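Local coordinates for protein 3',5'-cyclic-nucleotide phosphodiesterase 1 (PDB 4OJV) that belongs to the class-II cyclic-nucleotide phosphodiesterases of the metallo-hydrolase clan and holds two zinc ions, at residues L35-G40 with T122-T127; E74-F79 with I360-H365; D205-K210 with F227-D232. All coordinates share one frame; numbering follows the deposited sequence.

Contact 1. Residues L35-G40 with T122-T127; sequences LIAVDG and TDYYIT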
loop_
_atom_site.group_PDB
_atom_site.type_symbol
_atom_site.label_atom_id
_atom_site.label_comp_id
_atom_site.label_asym_id
_atom_site.label_seq_id
_atom_site.Cartn_x
_atom_site.Cartn_y
_atom_site.Cartn_z
ATOM N N LEU A 35 19.748 -4.126 8.195
ATOM C CA LEU A 35 18.841 -5.068 7.561
ATOM C C LEU A 35 18.855 -4.854 6.053
ATOM O O LEU A 35 19.022 -3.716 5.589
ATOM C CB LEU A 35 17.410 -4.845 8.063
ATOM C CG LEU A 35 17.159 -5.053 9.555
ATOM C CD1 LEU A 35 15.801 -4.512 9.977
ATOM C CD2 LEU A 35 17.296 -6.528 9.912
ATOM N N ILE A 36 18.676 -5.937 5.298
ATOM C CA ILE A 36 18.464 -5.885 3.854
ATOM C C ILE A 36 16.987 -6.137 3.575
ATOM O O ILE A 36 16.376 -6.981 4.226
ATOM C CB ILE A 36 19.304 -6.972 3.117
ATOM C CG1 ILE A 36 20.787 -6.569 3.068
ATOM C CG2 ILE A 36 18.723 -7.276 1.734
ATOM C CD1 ILE A 36 21.680 -7.677 2.559
ATOM N N ALA A 37 16.410 -5.432 2.606
ATOM C CA ALA A 37 15.078 -5.761 2.101
ATOM C C ALA A 37 15.184 -6.315 0.684
ATOM O O ALA A 37 15.923 -5.774 -0.148
ATOM C CB ALA A 37 14.183 -4.530 2.116
ATOM N N VAL A 38 14.450 -7.390 0.403
ATOM C CA VAL A 38 14.214 -7.815 -0.967
ATOM C C VAL A 38 12.805 -7.404 -1.316
ATOM O O VAL A 38 11.837 -7.815 -0.667
ATOM C CB VAL A 38 14.428 -9.323 -1.195
ATOM C CG1 VAL A 38 14.280 -9.636 -2.680
ATOM C CG2 VAL A 38 15.794 -9.755 -0.679
ATOM N N ASP A 39 12.715 -6.585 -2.361
ATOM C CA ASP A 39 11.488 -5.899 -2.725
ATOM C C ASP A 39 11.016 -4.912 -1.661
ATOM O O ASP A 39 11.647 -4.748 -0.605
ATOM C CB ASP A 39 10.419 -6.855 -3.258
ATOM C CG ASP A 39 10.656 -7.199 -4.719
ATOM O OD1 ASP A 39 11.349 -6.392 -5.394
ATOM O OD2 ASP A 39 10.152 -8.236 -5.192
ATOM N N GLY A 40 9.921 -4.233 -1.960
ATOM C CA GLY A 40 9.565 -3.024 -1.246
ATOM C C GLY A 40 8.079 -2.787 -1.212
ATOM O O GLY A 40 7.632 -1.638 -1.214
ATOM N N THR A 122 19.164 -0.748 5.271
ATOM C CA THR A 122 20.243 -0.036 4.562
ATOM C C THR A 122 20.086 -0.106 3.040
ATOM O O THR A 122 20.423 0.837 2.307
ATOM C CB THR A 122 21.645 -0.602 4.925
ATOM O OG1 THR A 122 21.746 -2.005 4.589
ATOM C CG2 THR A 122 21.982 -0.389 6.399
ATOM N N ASP A 123 19.573 -1.237 2.575
ATOM C CA ASP A 123 19.662 -1.611 1.177
ATOM C C ASP A 123 18.404 -2.375 0.797
ATOM O O ASP A 123 17.988 -3.291 1.507
ATOM C CB ASP A 123 20.869 -2.540 0.923
ATOM C CG ASP A 123 22.229 -1.877 1.166
ATOM O OD1 ASP A 123 22.679 -1.063 0.343
ATOM O OD2 ASP A 123 22.874 -2.254 2.155
ATOM N N TYR A 124 17.818 -2.004 -0.337
ATOM C CA TYR A 124 16.742 -2.764 -0.965
ATOM C C TYR A 124 17.271 -3.389 -2.244
ATOM O O TYR A 124 17.983 -2.718 -3.006
ATOM C CB TYR A 124 15.590 -1.849 -1.365
ATOM C CG TYR A 124 14.797 -1.201 -0.260
ATOM C CD1 TYR A 124 15.276 -0.079 0.408
ATOM C CD2 TYR A 124 13.534 -1.677 0.076
ATOM C CE1 TYR A 124 14.526 0.535 1.401
ATOM C CE2 TYR A 124 12.773 -1.065 1.063
ATOM C CZ TYR A 124 13.280 0.038 1.717
ATOM O OH TYR A 124 12.535 0.681 2.679
ATOM N N TYR A 125 16.896 -4.643 -2.491
ATOM C CA TYR A 125 17.164 -5.308 -3.761
ATOM C C TYR A 125 15.816 -5.533 -4.415
ATOM O O TYR A 125 15.035 -6.375 -3.977
ATOM C CB TYR A 125 17.937 -6.616 -3.525
ATOM C CG TYR A 125 19.323 -6.336 -2.997
ATOM C CD1 TYR A 125 19.552 -6.211 -1.629
ATOM C CD2 TYR A 125 20.394 -6.128 -3.865
ATOM C CE1 TYR A 125 20.819 -5.921 -1.140
ATOM C CE2 TYR A 125 21.655 -5.830 -3.388
ATOM C CZ TYR A 125 21.856 -5.721 -2.030
ATOM O OH TYR A 125 23.111 -5.430 -1.538
ATOM N N ILE A 126 15.529 -4.746 -5.444
ATOM C CA ILE A 126 14.206 -4.733 -6.061
ATOM C C ILE A 126 14.216 -5.642 -7.280
ATOM O O ILE A 126 15.153 -5.599 -8.087
ATOM C CB ILE A 126 13.784 -3.287 -6.437
ATOM C CG1 ILE A 126 13.825 -2.368 -5.200
ATOM C CG2 ILE A 126 12.405 -3.269 -7.098
ATOM C CD1 ILE A 126 12.916 -2.774 -4.050
ATOM N N THR A 127 13.184 -6.476 -7.397
ATOM C CA THR A 127 13.139 -7.459 -8.481
ATOM C C THR A 127 12.576 -6.885 -9.779
ATOM O O THR A 127 13.018 -7.222 -10.872
ATOM C CB THR A 127 12.337 -8.712 -8.074
ATOM O OG1 THR A 127 10.957 -8.358 -7.862
ATOM C CG2 THR A 127 12.948 -9.380 -6.833
#
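Asp39 meets Thr127 with both carboxylate oxygens. The backbone N of Thr127 donates to Asp39 OD1 at 2.7 Å, and Thr127 OG1 donates to the syn lone pair of Asp39 OD2 at 2.8 Å. Thr127 can serve both because its OG1 sits between backbone N and carbonyl carbon (chi1 65°), close to its own N-H. Asp39 OD2 also bonds Gln21 and ND1 of His133, a zinc ligand, so this second-shell aspartate probably helps orient the histidine.

Before this pair the strands run parallel. Asp39 N donates to Tyr125 O, 2.8 Å away, and Tyr125 N to Ala37 O at the same distance; Ala37 N reaches Asp123 O at 2.9 Å. Packing follows on both faces. The small Ala37 lies against the Tyr124 ring, its CB 3.6 Å from CD2, while Ile36 CG2 touches the edge of Tyr125 at CD1, also at 3.6 Å. The carbonyl O of Asp39, buried without a polar partner, faces the edge of Tyr124.

Strands 22-27 and 153-157 flank this pair in the eight-stranded mixed sheet of the metallo-hydrolase sandwich; Trp156 stacks on Tyr125, whose ring also meets Phe230, from strand 222-232 of the other large sheet, edge-to-face.

Contact 2. Residues E74-F79 with I360-H365; sequences EPIEFF and IALEGH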
loop_
_atom_site.group_PDB
_atom_site.type_symbol
_atom_site.label_atom_id
_atom_site.label_comp_id
_atom_site.label_asym_id
_atom_site.label_seq_id
_atom_site.Cartn_x
_atom_site.Cartn_y
_atom_site.Cartn_z
ATOM N N GLU A 74 -7.088 -19.055 10.269
ATOM C CA GLU A 74 -6.766 -20.475 10.132
ATOM C C GLU A 74 -5.518 -20.859 10.902
ATOM O O GLU A 74 -4.584 -20.068 10.996
ATOM C CB GLU A 74 -6.545 -20.844 8.664
ATOM C CG GLU A 74 -7.787 -20.808 7.796
ATOM C CD GLU A 74 -8.740 -21.958 8.042
ATOM O OE1 GLU A 74 -8.448 -22.833 8.885
ATOM O OE2 GLU A 74 -9.789 -21.964 7.379
ATOM N N PRO A 75 -5.474 -22.096 11.418
ATOM C CA PRO A 75 -4.265 -22.604 12.064
ATOM C C PRO A 75 -3.014 -22.442 11.200
ATOM O O PRO A 75 -3.001 -22.821 10.026
ATOM C CB PRO A 75 -4.596 -24.082 12.292
ATOM C CG PRO A 75 -6.073 -24.079 12.508
ATOM C CD PRO A 75 -6.602 -23.045 11.546
ATOM N N ILE A 76 -1.961 -21.894 11.804
ATOM C CA ILE A 76 -0.706 -21.660 11.098
ATOM C C ILE A 76 -0.147 -22.927 10.447
ATOM O O ILE A 76 0.343 -22.903 9.316
ATOM C CB ILE A 76 0.356 -21.005 12.020
ATOM C CG1 ILE A 76 1.607 -20.653 11.208
ATOM C CG2 ILE A 76 0.700 -21.894 13.216
ATOM C CD1 ILE A 76 2.675 -19.913 11.978
ATOM N N GLU A 77 -0.249 -24.051 11.149
ATOM C CA GLU A 77 0.388 -25.278 10.691
ATOM C C GLU A 77 -0.179 -25.802 9.373
ATOM O O GLU A 77 0.492 -26.546 8.660
ATOM C CB GLU A 77 0.377 -26.364 11.785
ATOM C CG GLU A 77 -1.001 -26.874 12.200
ATOM C CD GLU A 77 -1.634 -26.095 13.342
ATOM O OE1 GLU A 77 -1.244 -24.946 13.638
ATOM O OE2 GLU A 77 -2.556 -26.657 13.972
ATOM N N PHE A 78 -1.397 -25.378 9.026
ATOM C CA PHE A 78 -2.006 -25.782 7.763
ATOM C C PHE A 78 -1.234 -25.263 6.542
ATOM O O PHE A 78 -1.351 -25.820 5.451
ATOM C CB PHE A 78 -3.460 -25.305 7.661
ATOM C CG PHE A 78 -4.423 -25.963 8.639
ATOM C CD1 PHE A 78 -4.048 -27.030 9.467
ATOM C CD2 PHE A 78 -5.733 -25.507 8.712
ATOM C CE1 PHE A 78 -4.965 -27.607 10.345
ATOM C CE2 PHE A 78 -6.651 -26.084 9.583
ATOM C CZ PHE A 78 -6.262 -27.129 10.399
ATOM N N PHE A 79 -0.455 -24.195 6.726
ATOM C CA PHE A 79 0.185 -23.497 5.607
ATOM C C PHE A 79 1.645 -23.871 5.407
ATOM O O PHE A 79 2.271 -23.409 4.450
ATOM C CB PHE A 79 0.097 -21.978 5.808
ATOM C CG PHE A 79 -1.303 -21.451 5.826
ATOM C CD1 PHE A 79 -2.029 -21.406 7.012
ATOM C CD2 PHE A 79 -1.907 -21.006 4.657
ATOM C CE1 PHE A 79 -3.332 -20.931 7.023
ATOM C CE2 PHE A 79 -3.206 -20.523 4.662
ATOM C CZ PHE A 79 -3.916 -20.479 5.852
ATOM N N ILE A 360 3.988 -22.217 2.563
ATOM C CA ILE A 360 3.556 -20.903 2.085
ATOM C C ILE A 360 4.184 -19.849 2.989
ATOM O O ILE A 360 4.175 -19.999 4.210
ATOM C CB ILE A 360 2.009 -20.760 2.123
ATOM C CG1 ILE A 360 1.309 -21.910 1.372
ATOM C CG2 ILE A 360 1.573 -19.394 1.602
ATOM C CD1 ILE A 360 1.589 -22.001 -0.113
ATOM N N ALA A 361 4.716 -18.780 2.388
ATOM C CA ALA A 361 5.218 -17.623 3.136
ATOM C C ALA A 361 4.083 -16.919 3.861
ATOM O O ALA A 361 3.070 -16.590 3.248
ATOM C CB ALA A 361 5.906 -16.635 2.206
ATOM N N LEU A 362 4.262 -16.691 5.160
ATOM C CA LEU A 362 3.248 -16.048 5.992
ATOM C C LEU A 362 3.759 -14.754 6.583
ATOM O O LEU A 362 4.749 -14.741 7.324
ATOM C CB LEU A 362 2.802 -16.974 7.125
ATOM C CG LEU A 362 2.112 -18.287 6.747
ATOM C CD1 LEU A 362 1.900 -19.158 7.980
ATOM C CD2 LEU A 362 0.798 -18.020 6.030
ATOM N N GLU A 363 3.068 -13.668 6.261
ATOM C CA GLU A 363 3.404 -12.358 6.785
ATOM C C GLU A 363 3.447 -12.375 8.300
ATOM O O GLU A 363 2.700 -13.125 8.947
ATOM C CB GLU A 363 2.355 -11.344 6.349
ATOM C CG GLU A 363 2.306 -11.114 4.861
ATOM C CD GLU A 363 1.415 -12.059 4.075
ATOM O OE1 GLU A 363 0.906 -13.131 4.575
ATOM O OE2 GLU A 363 1.243 -11.671 2.897
ATOM N N GLY A 364 4.324 -11.556 8.866
ATOM C CA GLY A 364 4.385 -11.418 10.315
ATOM C C GLY A 364 5.147 -12.544 10.986
ATOM O O GLY A 364 5.030 -12.726 12.197
ATOM N N HIS A 365 5.933 -13.289 10.209
ATOM C CA HIS A 365 6.729 -14.403 10.723
ATOM C C HIS A 365 8.145 -14.316 10.247
ATOM O O HIS A 365 8.424 -13.697 9.217
ATOM C CB HIS A 365 6.105 -15.738 10.308
ATOM C CG HIS A 365 4.751 -15.966 10.909
ATOM N ND1 HIS A 365 3.640 -15.367 10.437
ATOM C CD2 HIS A 365 4.363 -16.699 12.027
ATOM C CE1 HIS A 365 2.591 -15.729 11.196
ATOM N NE2 HIS A 365 3.040 -16.534 12.172
#
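Ile360 N donates an almost straight bond (172°) to Phe79 O, 2.8 Å away, joining residues 76-79, which have helical backbone angles, to the last residue of strand 357-360. Beyond Ile360 the chain passes from one large sheet of the metallo-hydrolase alpha-beta-beta-alpha sandwich to the other, entering strand 365-368 through a type II beta turn from Leu362 to His365. Gly364 suits the turn's third position, where phi is positive (80°).

Leu362 packs against both Ile76 and Phe79. Its CD1 lies 3.6 Å from Ile76 CG1 and also reaches Phe79 CB; its CD2 lies beside the same CB and approaches the ring obliquely, 4.0 Å from Phe79 CG. Phe79 and Leu362 cross at about a right angle, and Arg337 of helix 336-350 packs against both. His365 uses both ring nitrogens: ND1 donates to Glu363 O at 2.9 Å from above the carbonyl plane, and NE2 bonds the carboxylate of Glu63. The two bonds fix the ring's rotation, and the acidic partner may favour its protonated form. The fully extended Ile76 (chi1 -175°, CG1 opposite the backbone N) brings its tip to this ring, with CD1 3.4 Å from His365 NE2.

Contact 3. Residues D205-K210 with F227-D232; sequences DVIPFK and FYIFRD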
loop_
_atom_site.group_PDB
_atom_site.type_symbol
_atom_site.label_atom_id
_atom_site.label_comp_id
_atom_site.label_asym_id
_atom_site.label_seq_id
_atom_site.Cartn_x
_atom_site.Cartn_y
_atom_site.Cartn_z
ATOM N N ASP A 205 27.625 -12.418 -0.539
ATOM C CA ASP A 205 27.560 -12.110 -1.960
ATOM C C ASP A 205 26.102 -11.991 -2.377
ATOM O O ASP A 205 25.240 -12.692 -1.838
ATOM C CB ASP A 205 28.201 -13.222 -2.801
ATOM C CG ASP A 205 29.675 -13.420 -2.511
ATOM O OD1 ASP A 205 30.368 -12.457 -2.127
ATOM O OD2 ASP A 205 30.138 -14.560 -2.709
ATOM N N VAL A 206 25.843 -11.113 -3.340
ATOM C CA VAL A 206 24.544 -11.018 -4.004
ATOM C C VAL A 206 24.754 -11.217 -5.502
ATOM O O VAL A 206 25.630 -10.583 -6.103
ATOM C CB VAL A 206 23.793 -9.698 -3.672
ATOM C CG1 VAL A 206 24.594 -8.461 -4.060
ATOM C CG2 VAL A 206 22.406 -9.684 -4.306
ATOM N N ILE A 207 23.958 -12.110 -6.091
ATOM C CA ILE A 207 24.105 -12.461 -7.500
ATOM C C ILE A 207 22.723 -12.372 -8.158
ATOM O O ILE A 207 21.858 -13.205 -7.880
ATOM C CB ILE A 207 24.702 -13.882 -7.708
ATOM C CG1 ILE A 207 25.737 -14.233 -6.619
ATOM C CG2 ILE A 207 25.291 -13.988 -9.109
ATOM C CD1 ILE A 207 26.176 -15.687 -6.619
ATOM N N PRO A 208 22.510 -11.356 -9.012
ATOM C CA PRO A 208 21.197 -11.162 -9.636
ATOM C C PRO A 208 21.106 -11.766 -11.040
ATOM O O PRO A 208 22.075 -11.709 -11.808
ATOM C CB PRO A 208 21.095 -9.640 -9.720
ATOM C CG PRO A 208 22.507 -9.197 -9.943
ATOM C CD PRO A 208 23.390 -10.190 -9.224
ATOM N N PHE A 209 19.941 -12.330 -11.357
ATOM C CA PHE A 209 19.681 -12.940 -12.656
ATOM C C PHE A 209 18.358 -12.435 -13.189
ATOM O O PHE A 209 17.365 -12.387 -12.458
ATOM C CB PHE A 209 19.628 -14.458 -12.515
ATOM C CG PHE A 209 20.964 -15.070 -12.211
ATOM C CD1 PHE A 209 21.438 -15.111 -10.904
ATOM C CD2 PHE A 209 21.750 -15.599 -13.231
ATOM C CE1 PHE A 209 22.681 -15.658 -10.618
ATOM C CE2 PHE A 209 22.998 -16.150 -12.948
ATOM C CZ PHE A 209 23.457 -16.175 -11.641
ATOM N N LYS A 210 18.337 -12.087 -14.469
ATOM C CA LYS A 210 17.120 -11.623 -15.102
ATOM C C LYS A 210 16.225 -12.806 -15.483
ATOM O O LYS A 210 16.710 -13.852 -15.927
ATOM C CB LYS A 210 17.481 -10.792 -16.326
ATOM C CG LYS A 210 16.337 -9.986 -16.906
ATOM C CD LYS A 210 16.825 -9.118 -18.059
ATOM C CE LYS A 210 17.060 -9.942 -19.315
ATOM N NZ LYS A 210 17.551 -9.118 -20.457
ATOM N N PHE A 227 15.788 -12.715 -10.145
ATOM C CA PHE A 227 16.039 -13.640 -9.047
ATOM C C PHE A 227 17.340 -13.202 -8.377
ATOM O O PHE A 227 18.323 -12.886 -9.063
ATOM C CB PHE A 227 16.262 -15.051 -9.584
ATOM C CG PHE A 227 15.006 -15.811 -9.974
ATOM C CD1 PHE A 227 13.740 -15.222 -10.061
ATOM C CD2 PHE A 227 15.123 -17.162 -10.295
ATOM C CE1 PHE A 227 12.632 -15.979 -10.431
ATOM C CE2 PHE A 227 14.025 -17.914 -10.670
ATOM C CZ PHE A 227 12.776 -17.326 -10.739
ATOM N N TYR A 228 17.348 -13.176 -7.050
ATOM C CA TYR A 228 18.554 -12.859 -6.296
ATOM C C TYR A 228 19.056 -14.054 -5.518
ATOM O O TYR A 228 18.308 -14.658 -4.745
ATOM C CB TYR A 228 18.264 -11.737 -5.302
ATOM C CG TYR A 228 18.095 -10.368 -5.912
ATOM C CD1 TYR A 228 19.200 -9.626 -6.317
ATOM C CD2 TYR A 228 16.827 -9.796 -6.060
ATOM C CE1 TYR A 228 19.055 -8.361 -6.860
ATOM C CE2 TYR A 228 16.671 -8.534 -6.607
ATOM C CZ TYR A 228 17.789 -7.819 -7.004
ATOM O OH TYR A 228 17.685 -6.559 -7.555
ATOM N N ILE A 229 20.335 -14.377 -5.704
ATOM C CA ILE A 229 21.026 -15.319 -4.821
ATOM C C ILE A 229 21.781 -14.526 -3.762
ATOM O O ILE A 229 22.543 -13.614 -4.098
ATOM C CB ILE A 229 22.033 -16.220 -5.572
ATOM C CG1 ILE A 229 21.352 -16.913 -6.760
ATOM C CG2 ILE A 229 22.677 -17.223 -4.609
ATOM C CD1 ILE A 229 22.288 -17.726 -7.633
ATOM N N PHE A 230 21.565 -14.869 -2.495
ATOM C CA PHE A 230 22.381 -14.345 -1.398
ATOM C C PHE A 230 23.213 -15.484 -0.843
ATOM O O PHE A 230 22.667 -16.509 -0.456
ATOM C CB PHE A 230 21.523 -13.703 -0.302
ATOM C CG PHE A 230 20.779 -12.483 -0.766
ATOM C CD1 PHE A 230 19.512 -12.596 -1.339
ATOM C CD2 PHE A 230 21.367 -11.224 -0.684
ATOM C CE1 PHE A 230 18.842 -11.468 -1.786
ATOM C CE2 PHE A 230 20.699 -10.093 -1.133
ATOM C CZ PHE A 230 19.438 -10.224 -1.691
ATOM N N ARG A 231 24.530 -15.288 -0.815
ATOM C CA ARG A 231 25.448 -16.317 -0.335
ATOM C C ARG A 231 26.249 -15.815 0.854
ATOM O O ARG A 231 26.931 -14.793 0.763
ATOM C CB ARG A 231 26.387 -16.763 -1.452
ATOM C CG ARG A 231 27.471 -17.738 -0.986
ATOM C CD ARG A 231 28.198 -18.384 -2.154
ATOM N NE ARG A 231 28.843 -17.374 -2.981
ATOM C CZ ARG A 231 29.013 -17.463 -4.293
ATOM N NH1 ARG A 231 28.599 -18.543 -4.953
ATOM N NH2 ARG A 231 29.607 -16.469 -4.946
ATOM N N ASP A 232 26.156 -16.530 1.970
ATOM C CA ASP A 232 27.011 -16.245 3.112
ATOM C C ASP A 232 28.405 -16.781 2.800
ATOM O O ASP A 232 28.569 -17.981 2.596
ATOM C CB ASP A 232 26.474 -16.921 4.363
ATOM C CG ASP A 232 27.383 -16.736 5.545
ATOM O OD1 ASP A 232 27.710 -15.580 5.849
ATOM O OD2 ASP A 232 27.782 -17.745 6.150
#
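Asp205 and Arg231 are joined by two backbone bonds and a salt bridge. Asp205 OD2 alone takes both guanidinium donors, NH2 at 3.0 Å and NE at 3.1 Å, the latter on its anti lone pair. The oxygen lies in the guanidinium plane, at its edge, whereas the carboxylate stands nearly perpendicular to that plane (87°). OD1 is left for Lys198 and Arg233, so three cationic groups gather round one buried carboxylate and probably keep it ionised. Arg231 starts extended and bends at chi3 (60°), which lays one face of its guanidinium on Ile207 CD1, 3.9 Å from NH2, where an aliphatic residue does not compete for the donors.

Between the antiparallel strands, the hydrogen-bonded pairs Asp205-Arg231, Ile207-Ile229 and Phe209-Phe227 each exchange two N-H...O bonds. The residues between them bond outward instead: Val206 to Gln197, Pro208, through its carbonyl O, to Lys194, Tyr228 to Val241 and Phe230 to Ile239. Pro208 fits because it sits in a non-hydrogen-bonded pair, where its N faces away from Tyr228's strand and the missing N-H costs that strand no bond.

On the face of Val206 and Pro208, Val206 CG2 lies 3.6 Å from Phe230 CE2 and 3.8 Å from Tyr228 CD1, and Pro208 CB is 3.7 Å from Tyr228 CE1. Ile126 O satisfies the Tyr228 hydroxyl. On the other face Phe209 CE1 meets Ile229 CD1 at 3.7 Å, beneath Phe260 and Tyr263 of helix 256-267. A long beta hairpin with one face toward a second sheet and the other toward a helix fits the alpha-beta-beta-alpha sandwich of the metallo-hydrolase clan.

In the fold
Contacts 1 and 3 belong to different sheets and meet across the interior, their centres 12 Å apart. The bond from Tyr228 OH to Ile126 O (2.8 Å) joins the two sheets, and Val38 CG2 packs on Phe230 CE1 at 3.7 Å. Contact 1 is the closer to the metals, with the Asp39 side chain about 7 Å from a zinc ion; the zinc ligands His128, His130, Asp132 and His133 begin immediately after segment 122-127. In contact 3 the Phe227 side chain stays about 11 Å from a zinc ion. Contact 2 touches neither, its centre 22 Å from that of contact 1 and 26 Å from that of contact 3. It closes a chain loop that encloses contact 3, and its segments alternate with those of contact 1.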